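PDB 6RWT: ubiquinol-cytochrome C chaperone from Brucella abortus NCTC 8038, which probably acts, like its mitochondrial relative Cbp3, as an assembly chaperone that binds newly made cytochrome b on its way into respiratory complex III. Local coordinates for residues Y47-L52 with R133-D138; H59-E64 with A70-I75. One frame throughout, in Å; residues are numbered along the deposited sequence. Where two conformers were deposited one is given.

Interaction 1 (Y47-L52 with R133-D138)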
ATOM      1  N   TYR A  47       9.377   4.038   2.216  1.00 15.19           N
ATOM      2  CA  TYR A  47       8.065   4.203   2.865  1.00 15.04           C
ATOM      3  C   TYR A  47       6.982   4.668   1.859  1.00 15.04           C
ATOM      4  O   TYR A  47       5.839   4.175   1.900  1.00 14.66           O
ATOM      5  CB  TYR A  47       8.135   5.142   4.098  1.00 15.47           C
ATOM      6  CG  TYR A  47       6.750   5.574   4.551  1.00 15.70           C
ATOM      7  CD1 TYR A  47       6.012   4.803   5.444  1.00 16.38           C
ATOM      8  CD2 TYR A  47       6.137   6.714   4.005  1.00 16.27           C
ATOM      9  CE1 TYR A  47       4.724   5.173   5.823  1.00 16.67           C
ATOM     10  CE2 TYR A  47       4.846   7.085   4.362  1.00 16.96           C
ATOM     11  CZ  TYR A  47       4.138   6.316   5.268  1.00 16.84           C
ATOM     12  OH  TYR A  47       2.850   6.668   5.614  1.00 18.23           O
ATOM     13  N   GLU A  48       7.321   5.608   0.963  1.00 15.20           N
ATOM     14  CA  GLU A  48       6.329   6.085  -0.015  1.00 15.66           C
ATOM     15  C   GLU A  48       5.859   4.928  -0.912  1.00 15.77           C
ATOM     16  O   GLU A  48       4.671   4.826  -1.226  1.00 15.79           O
ATOM     17  CB  GLU A  48       6.856   7.256  -0.871  1.00 17.44           C
ATOM     18  CG  GLU A  48       7.149   8.569  -0.132  1.00 18.04           C
ATOM     19  CD  GLU A  48       5.958   9.171   0.613  1.00 18.92           C
ATOM     20  OE1 GLU A  48       4.791   8.878   0.270  1.00 19.80           O
ATOM     21  OE2 GLU A  48       6.186   9.978   1.551  1.00 21.66           O
ATOM     22  N   MET A  49       6.773   4.051  -1.314  1.00 15.99           N
ATOM     23  CA  MET A  49       6.382   2.890  -2.129  1.00 16.23           C
ATOM     24  C   MET A  49       5.580   1.854  -1.324  1.00 15.17           C
ATOM     25  O   MET A  49       4.569   1.332  -1.824  1.00 15.23           O
ATOM     26  CB  MET A  49       7.600   2.243  -2.814  1.00 16.89           C
ATOM     27  CG  MET A  49       8.267   3.106  -3.897  1.00 18.05           C
ATOM     28  SD  MET A  49       7.181   3.557  -5.276  1.00 21.33           S
ATOM     29  CE  MET A  49       6.633   5.163  -4.742  1.00 21.03           C
ATOM     30  N   LEU A  50       5.971   1.570  -0.084  1.00 14.63           N
ATOM     31  CA  LEU A  50       5.185   0.622   0.722  1.00 14.50           C
ATOM     32  C   LEU A  50       3.763   1.145   0.979  1.00 14.80           C
ATOM     33  O   LEU A  50       2.786   0.431   0.767  1.00 14.86           O
ATOM     34  CB  LEU A  50       5.888   0.281   2.038  1.00 15.21           C
ATOM     35  CG  LEU A  50       5.176  -0.740   2.941  1.00 16.51           C
ATOM     36  CD1 LEU A  50       5.051  -2.119   2.297  1.00 17.70           C
ATOM     37  CD2 LEU A  50       5.882  -0.842   4.282  1.00 17.18           C
ATOM     38  N   SER A  51       3.663   2.399   1.421  1.00 14.20           N
ATOM     39  CA  SER A  51       2.362   3.022   1.700  1.00 15.31           C
ATOM     40  C   SER A  51       1.456   3.101   0.458  1.00 15.20           C
ATOM     41  O   SER A  51       0.243   2.887   0.565  1.00 15.76           O
ATOM     42  CB  SER A  51       2.541   4.407   2.354  1.00 16.07           C
ATOM     43  OG  SER A  51       3.226   5.319   1.518  1.00 17.27           O
ATOM     44  N   LEU A  52       2.042   3.384  -0.711  1.00 15.58           N
ATOM     45  CA  LEU A  52       1.277   3.376  -1.966  1.00 16.05           C
ATOM     46  C   LEU A  52       0.633   2.005  -2.226  1.00 16.32           C
ATOM     47  O   LEU A  52      -0.544   1.931  -2.589  1.00 16.66           O
ATOM     48  CB  LEU A  52       2.177   3.790  -3.147  1.00 16.30           C
ATOM     49  CG  LEU A  52       1.607   3.673  -4.562  1.00 17.51           C
ATOM     50  CD1 LEU A  52       0.374   4.550  -4.724  1.00 17.86           C
ATOM     51  CD2 LEU A  52       2.667   4.049  -5.594  1.00 18.97           C
ATOM     52  N   ARG A 133       3.718  15.590  -5.199  1.00 24.49           N
ATOM     53  CA  ARG A 133       3.605  16.220  -3.871  1.00 27.02           C
ATOM     54  C   ARG A 133       4.164  15.312  -2.768  1.00 24.89           C
ATOM     55  O   ARG A 133       4.949  15.752  -1.930  1.00 25.77           O
ATOM     56  CB  ARG A 133       2.134  16.549  -3.578  1.00 30.82           C
ATOM     57  CG  ARG A 133       1.887  17.507  -2.425  1.00 39.05           C
ATOM     58  CD  ARG A 133       0.539  18.224  -2.565  1.00 44.77           C
ATOM     59  NE  ARG A 133      -0.602  17.293  -2.500  1.00 49.43           N
ATOM     60  CZ  ARG A 133      -1.515  17.066  -3.455  1.00 48.64           C
ATOM     61  NH1 ARG A 133      -1.498  17.690  -4.634  1.00 48.59           N
ATOM     62  NH2 ARG A 133      -2.484  16.180  -3.221  1.00 49.06           N
ATOM     63  N   ASN A 134       3.764  14.045  -2.792  1.00 24.16           N
ATOM     64  CA  ASN A 134       4.143  13.087  -1.743  1.00 22.51           C
ATOM     65  C   ASN A 134       5.571  12.548  -1.872  1.00 22.12           C
ATOM     66  O   ASN A 134       6.243  12.354  -0.852  1.00 25.36           O
ATOM     67  CB  ASN A 134       3.150  11.905  -1.691  1.00 22.93           C
ATOM     68  CG  ASN A 134       1.794  12.281  -1.091  1.00 22.10           C
ATOM     69  OD1 ASN A 134       1.594  13.382  -0.558  1.00 25.92           O
ATOM     70  ND2 ASN A 134       0.841  11.361  -1.193  1.00 23.50           N
ATOM     71  N   ILE A 135       6.033  12.314  -3.104  1.00 22.68           N
ATOM     72  CA  ILE A 135       7.286  11.569  -3.354  1.00 23.05           C
ATOM     73  C   ILE A 135       8.472  12.438  -3.805  1.00 25.10           C
ATOM     74  O   ILE A 135       9.592  12.213  -3.348  1.00 24.35           O
ATOM     75  CB  ILE A 135       7.056  10.416  -4.366  1.00 22.86           C
ATOM     76  CG1 ILE A 135       5.906   9.518  -3.882  1.00 22.48           C
ATOM     77  CG2 ILE A 135       8.330   9.593  -4.555  1.00 23.55           C
ATOM     78  CD1 ILE A 135       5.379   8.530  -4.907  1.00 23.34           C
ATOM     79  N   ARG A 136       8.240  13.403  -4.703  1.00 27.09           N
ATOM     80  CA  ARG A 136       9.302  14.315  -5.189  1.00 27.20           C
ATOM     81  C   ARG A 136       8.891  15.792  -5.074  1.00 29.16           C
ATOM     82  O   ARG A 136       8.871  16.522  -6.082  1.00 31.76           O
ATOM     83  CB  ARG A 136       9.711  13.968  -6.632  1.00 27.94           C
ATOM     84  CG  ARG A 136      10.397  12.617  -6.813  1.00 28.87           C
ATOM     85  CD  ARG A 136      11.699  12.488  -6.024  1.00 26.82           C
ATOM     86  NE  ARG A 136      12.644  13.580  -6.279  1.00 27.19           N
ATOM     87  CZ  ARG A 136      13.557  13.611  -7.257  1.00 24.31           C
ATOM     88  NH1 ARG A 136      13.690  12.588  -8.103  1.00 16.75           N
ATOM     89  NH2 ARG A 136      14.348  14.667  -7.378  1.00 29.19           N
ATOM     90  N   PRO A 137       8.596  16.254  -3.841  1.00 30.90           N
ATOM     91  CA  PRO A 137       8.212  17.656  -3.626  1.00 34.35           C
ATOM     92  C   PRO A 137       9.313  18.677  -3.940  1.00 36.42           C
ATOM     93  O   PRO A 137       9.013  19.855  -4.146  1.00 38.21           O
ATOM     94  CB  PRO A 137       7.864  17.697  -2.133  1.00 35.24           C
ATOM     95  CG  PRO A 137       8.673  16.610  -1.532  1.00 33.55           C
ATOM     96  CD  PRO A 137       8.660  15.521  -2.560  1.00 31.61           C
ATOM     97  N   ASP A 138      10.565  18.225  -3.955  1.00 36.42           N
ATOM     98  CA  ASP A 138      11.699  19.045  -4.398  1.00 36.60           C
ATOM     99  C   ASP A 138      11.672  19.464  -5.884  1.00 37.24           C
ATOM    100  O   ASP A 138      12.394  20.382  -6.256  1.00 40.27           O
ATOM    101  CB  ASP A 138      13.024  18.323  -4.098  1.00 36.00           C
ATOM    102  CG  ASP A 138      13.147  16.984  -4.820  1.00 35.93           C
ATOM    103  OD1 ASP A 138      12.284  16.101  -4.598  1.00 32.06           O
ATOM    104  OD2 ASP A 138      14.111  16.807  -5.600  1.00 37.14           O
TER
HETATM  105  O   HOH W   1       8.245  11.682   0.717  1.00 23.95           O

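Interaction 2 (H59-E64 with A70-I75). With MG (magnesium ion), chain C.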
ATOM      1  N   HIS A  59      -7.872   0.182  -0.475  1.00 18.82           N
ATOM      2  CA  HIS A  59      -8.823   0.816  -1.399  1.00 19.75           C
ATOM      3  C   HIS A  59      -9.714  -0.221  -2.101  1.00 19.62           C
ATOM      4  O   HIS A  59     -10.931  -0.018  -2.227  1.00 22.60           O
ATOM      5  CB  HIS A  59      -8.028   1.681  -2.397  1.00 20.49           C
ATOM      6  CG  HIS A  59      -8.855   2.350  -3.448  1.00 22.21           C
ATOM      7  ND1 HIS A  59      -8.929   1.875  -4.738  1.00 23.17           N
ATOM      8  CD2 HIS A  59      -9.624   3.466  -3.412  1.00 21.95           C
ATOM      9  CE1 HIS A  59      -9.718   2.662  -5.449  1.00 23.34           C
ATOM     10  NE2 HIS A  59     -10.149   3.638  -4.670  1.00 23.12           N
ATOM     11  N   ARG A  60      -9.117  -1.339  -2.518  1.00 18.39           N
ATOM     12  CA  ARG A  60      -9.875  -2.446  -3.123  1.00 20.21           C
ATOM     13  C   ARG A  60     -10.781  -3.178  -2.122  1.00 21.10           C
ATOM     14  O   ARG A  60     -11.910  -3.559  -2.455  1.00 22.35           O
ATOM     15  CB  ARG A  60      -8.917  -3.457  -3.775  1.00 20.31           C
ATOM     16  CG  ARG A  60      -9.525  -4.810  -4.166  1.00 20.65           C
ATOM     17  CD  ARG A  60     -10.590  -4.696  -5.248  1.00 21.58           C
ATOM     18  NE  ARG A  60     -11.172  -6.002  -5.585  1.00 23.29           N
ATOM     19  CZ  ARG A  60     -12.173  -6.602  -4.934  1.00 24.67           C
ATOM     20  NH1 ARG A  60     -12.765  -6.031  -3.885  1.00 25.25           N
ATOM     21  NH2 ARG A  60     -12.603  -7.788  -5.352  1.00 27.60           N
ATOM     22  N   MET A  61     -10.265  -3.403  -0.916  1.00 19.97           N
ATOM     23  CA  MET A  61     -10.947  -4.244   0.079  1.00 21.84           C
ATOM     24  C   MET A  61     -12.088  -3.559   0.825  1.00 25.51           C
ATOM     25  O   MET A  61     -13.018  -4.249   1.263  1.00 28.16           O
ATOM     26  CB  MET A  61      -9.936  -4.815   1.078  1.00 21.93           C
ATOM     27  CG  MET A  61      -8.988  -5.826   0.462  1.00 23.29           C
ATOM     28  SD  MET A  61      -7.707  -6.360   1.614  1.00 24.89           S
ATOM     29  CE  MET A  61      -6.597  -7.162   0.473  1.00 24.41           C
ATOM     30  N   LYS A  62     -12.028  -2.237   0.988  1.00 28.74           N
ATOM     31  CA  LYS A  62     -13.097  -1.483   1.684  1.00 34.54           C
ATOM     32  C   LYS A  62     -14.449  -1.689   1.018  1.00 34.94           C
ATOM     33  O   LYS A  62     -14.594  -1.473  -0.184  1.00 39.92           O
ATOM     34  CB  LYS A  62     -12.774   0.022   1.742  1.00 39.63           C
ATOM     35  CG  LYS A  62     -13.973   0.949   1.956  1.00 43.25           C
ATOM     36  CD  LYS A  62     -13.557   2.412   2.082  1.00 48.21           C
ATOM     37  CE  LYS A  62     -13.397   2.843   3.533  1.00 51.19           C
ATOM     38  NZ  LYS A  62     -14.711   3.134   4.169  1.00 55.49           N
ATOM     39  N   GLY A  63     -15.439  -2.098   1.807  1.00 34.84           N
ATOM     40  CA  GLY A  63     -16.780  -2.332   1.283  1.00 34.31           C
ATOM     41  C   GLY A  63     -17.689  -2.955   2.323  1.00 33.79           C
ATOM     42  O   GLY A  63     -17.575  -2.654   3.510  1.00 30.63           O
ATOM     43  N   GLU A  64     -18.580  -3.824   1.867  1.00 34.53           N
ATOM     44  CA  GLU A  64     -19.570  -4.485   2.721  1.00 37.92           C
ATOM     45  C   GLU A  64     -19.271  -5.963   3.023  1.00 36.84           C
ATOM     46  O   GLU A  64     -20.017  -6.592   3.774  1.00 37.11           O
ATOM     47  CB  GLU A  64     -20.956  -4.357   2.069  1.00 42.85           C
ATOM     48  CG  GLU A  64     -21.433  -2.918   1.896  1.00 48.81           C
ATOM     49  CD  GLU A  64     -21.551  -2.161   3.209  1.00 54.36           C
ATOM     50  OE1 GLU A  64     -21.912  -2.779   4.235  1.00 61.89           O
ATOM     51  OE2 GLU A  64     -21.282  -0.940   3.218  1.00 61.49           O
ATOM     52  N   ALA A  70     -12.022  -7.546   7.193  1.00 18.88           N
ATOM     53  CA  ALA A  70     -11.108  -8.134   8.188  1.00 18.71           C
ATOM     54  C   ALA A  70      -9.682  -8.275   7.647  1.00 17.32           C
ATOM     55  O   ALA A  70      -8.715  -7.982   8.349  1.00 18.46           O
ATOM     56  CB  ALA A  70     -11.625  -9.488   8.657  1.00 19.96           C
ATOM     57  N   LEU A  71      -9.548  -8.727   6.400  1.00 18.45           N
ATOM     58  CA  LEU A  71      -8.222  -8.810   5.767  1.00 17.69           C
ATOM     59  C   LEU A  71      -7.566  -7.416   5.688  1.00 16.59           C
ATOM     60  O   LEU A  71      -6.362  -7.277   5.951  1.00 17.03           O
ATOM     61  CB  LEU A  71      -8.307  -9.462   4.379  1.00 18.56           C
ATOM     62  CG  LEU A  71      -6.996  -9.702   3.614  1.00 19.32           C
ATOM     63  CD1 LEU A  71      -5.978 -10.458   4.460  1.00 19.35           C
ATOM     64  CD2 LEU A  71      -7.260 -10.430   2.302  1.00 21.16           C
ATOM     65  N   ALA A  72      -8.353  -6.390   5.356  1.00 16.66           N
ATOM     66  CA  ALA A  72      -7.857  -4.996   5.335  1.00 16.93           C
ATOM     67  C   ALA A  72      -7.330  -4.570   6.717  1.00 17.14           C
ATOM     68  O   ALA A  72      -6.261  -3.968   6.811  1.00 17.62           O
ATOM     69  CB  ALA A  72      -8.944  -4.032   4.861  1.00 18.10           C
ATOM     70  N   GLN A  73      -8.076  -4.900   7.778  1.00 17.58           N
ATOM     71  CA  GLN A  73      -7.638  -4.629   9.158  1.00 18.99           C
ATOM     72  C   GLN A  73      -6.292  -5.319   9.477  1.00 17.17           C
ATOM     73  O   GLN A  73      -5.409  -4.716  10.104  1.00 18.25           O
ATOM     74  CB  GLN A  73      -8.686  -5.111  10.175  1.00 22.61           C
ATOM     75  CG  GLN A  73     -10.007  -4.354  10.220  1.00 29.03           C
ATOM     76  CD  GLN A  73     -10.986  -4.918  11.259  1.00 35.81           C
ATOM     77  OE1 GLN A  73     -10.901  -6.088  11.667  1.00 41.55           O
ATOM     78  NE2 GLN A  73     -11.922  -4.081  11.691  1.00 42.85           N
ATOM     79  N   GLU A  74      -6.153  -6.578   9.049  1.00 16.19           N
ATOM     80  CA  GLU A  74      -4.918  -7.356   9.245  1.00 17.06           C
ATOM     81  C   GLU A  74      -3.723  -6.724   8.524  1.00 16.75           C
ATOM     82  O   GLU A  74      -2.641  -6.622   9.097  1.00 17.32           O
ATOM     83  CB  GLU A  74      -5.087  -8.804   8.754  1.00 17.37           C
ATOM     84  CG  GLU A  74      -6.062  -9.671   9.556  1.00 19.07           C
ATOM     85  CD  GLU A  74      -5.450 -10.375  10.759  1.00 18.81           C
ATOM     86  OE1 GLU A  74      -4.281 -10.094  11.129  1.00 19.54           O
ATOM     87  OE2 GLU A  74      -6.157 -11.236  11.350  1.00 19.57           O
ATOM     88  N   ILE A  75      -3.927  -6.318   7.272  0.50 16.30           N
ATOM     89  CA  ILE A  75      -2.856  -5.710   6.473  0.50 16.58           C
ATOM     90  C   ILE A  75      -2.445  -4.351   7.059  0.50 16.08           C
ATOM     91  O   ILE A  75      -1.249  -4.054   7.166  0.50 16.50           O
ATOM     92  CB  ILE A  75      -3.254  -5.600   4.983  0.50 18.63           C
ATOM     93  CG1 ILE A  75      -3.351  -7.006   4.363  0.50 20.51           C
ATOM     94  CG2 ILE A  75      -2.265  -4.718   4.224  0.50 20.26           C
ATOM     95  CD1 ILE A  75      -2.116  -7.865   4.551  0.50 22.07           C
TER
HETATM   96 MG    MG C 202      -3.029 -10.453  12.718  1.00 22.80          MG
HETATM   97  O   HOH W   2      -4.363 -12.125  13.227  1.00 20.86           O
HETATM   98  O   HOH W   3      -1.809  -8.876  12.253  1.00 25.50           O
HETATM   99  O   HOH W   4      -2.147 -10.790  14.568  1.00 25.42           O
HETATM  100  O   HOH W   5      -1.770 -11.764  11.732  1.00 22.60           O
HETATM  101  O   HOH W   6      -4.332  -9.124  13.804  1.00 21.89           O

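Interaction 1 (Y47-L52 with R133-D138)
Glu48 meets Asn134 and Ile135 along its whole length. Glu48 CB packs 3.9 Å from Ile135 CG1, and the two side chains run past one another in opposite senses. Glu48 CG, set beside the backbone N (chi1 -65°), is 4.1 Å from Ile135 CG1 and also nears Asn134 O. A second bend (chi2 -58°) then leads the chain up to that carbonyl, with Glu48 CD 3.5 Å from Asn134 O. At the tip both carboxylate oxygens approach Asn134 O, Glu48 OE2 at 3.4 Å and OE1 further off, with Glu48 OE1 also 4.0 Å from Asn134 CB. Glu48 OE2 and Asn134 O are both acceptors, so they cannot bond directly; water 1 reconciles them, donating to Glu48 OE2 at 2.8 Å and to Asn134 O at 2.6 Å. Arg111 adds a salt bridge to OE2, which probably offsets part of its charge in this largely buried place, while the backbone O of Arg111 takes a hydrogen bond from Asn134 ND2. The carboxylate and the Asn134 amide are turned 30° apart. Beside this polar edge, Met49 CE rests 3.6 Å from Ile135 CD1, the side chains crossing at about a right angle. Apolar packing with a water-bridged border thus joins helix 43-61 to the last turn of helix 124-135, as in the helix-to-helix interfaces of an all-alpha fold.

Interaction 2 (H59-E64 with A70-I75)
No flat side-chain group enters the contact of Met61 with Leu71 and Ala72; the planar side chains of both segments lie well away from it. The His59 ring meets Phe55 with planes about 30° apart and bonds Asp120 through NE2. The Arg60 guanidinium is held by a salt bridge to Asp164 and by hydrogen bonds to the backbone O of Leu159 and Ile162. The Glu74 carboxylate binds magnesium through one oxygen: Glu74 OE1 is 2.0 Å from the metal, whereas OE2 stays 3.5 Å from it. Five waters complete an octahedral shell; one, water 2, donates to Glu74 OE2 at 2.7 Å, closing a ring that runs through carboxylate, metal and water. Asn13 also bonds OE2.

Met61 CB sits 4.0 Å from Ala72 CB, and the chain beyond CG is extended (chi2 174°), carrying sulfur and methyl to the neighbouring helix. There Met61 SD lies 3.8 Å from Ala72 N and 4.0 Å from Leu71 CG, and Met61 CE reaches Leu71 CD2 at 3.8 Å. No hydrogen bond or salt bridge spans the segments, so cohesion probably rests on dispersion and water exclusion, small Ala72 allowing the 6.1 Å approach of Met61 CA to Ala72 CA.

Overall arrangement
Helix 43-61 is common to both contacts: interaction 1 uses its early turns against helix 124-135, and interaction 2 its C-terminal end against helix 66-89. Their centres are 22 Å apart, on opposite sides of the chain's centre, and the nearest atoms remain about 7 Å apart, so the two do not touch. They also differ in range: 80 residues lie between the segments of interaction 1, but only five between those of interaction 2, which is a local helical hairpin. The magnesium on Glu74 is carried by the same segment, 70-75, but Glu74 itself does not touch segment 59-64; the side chain of Met49 is about 12 Å from a bound magnesium.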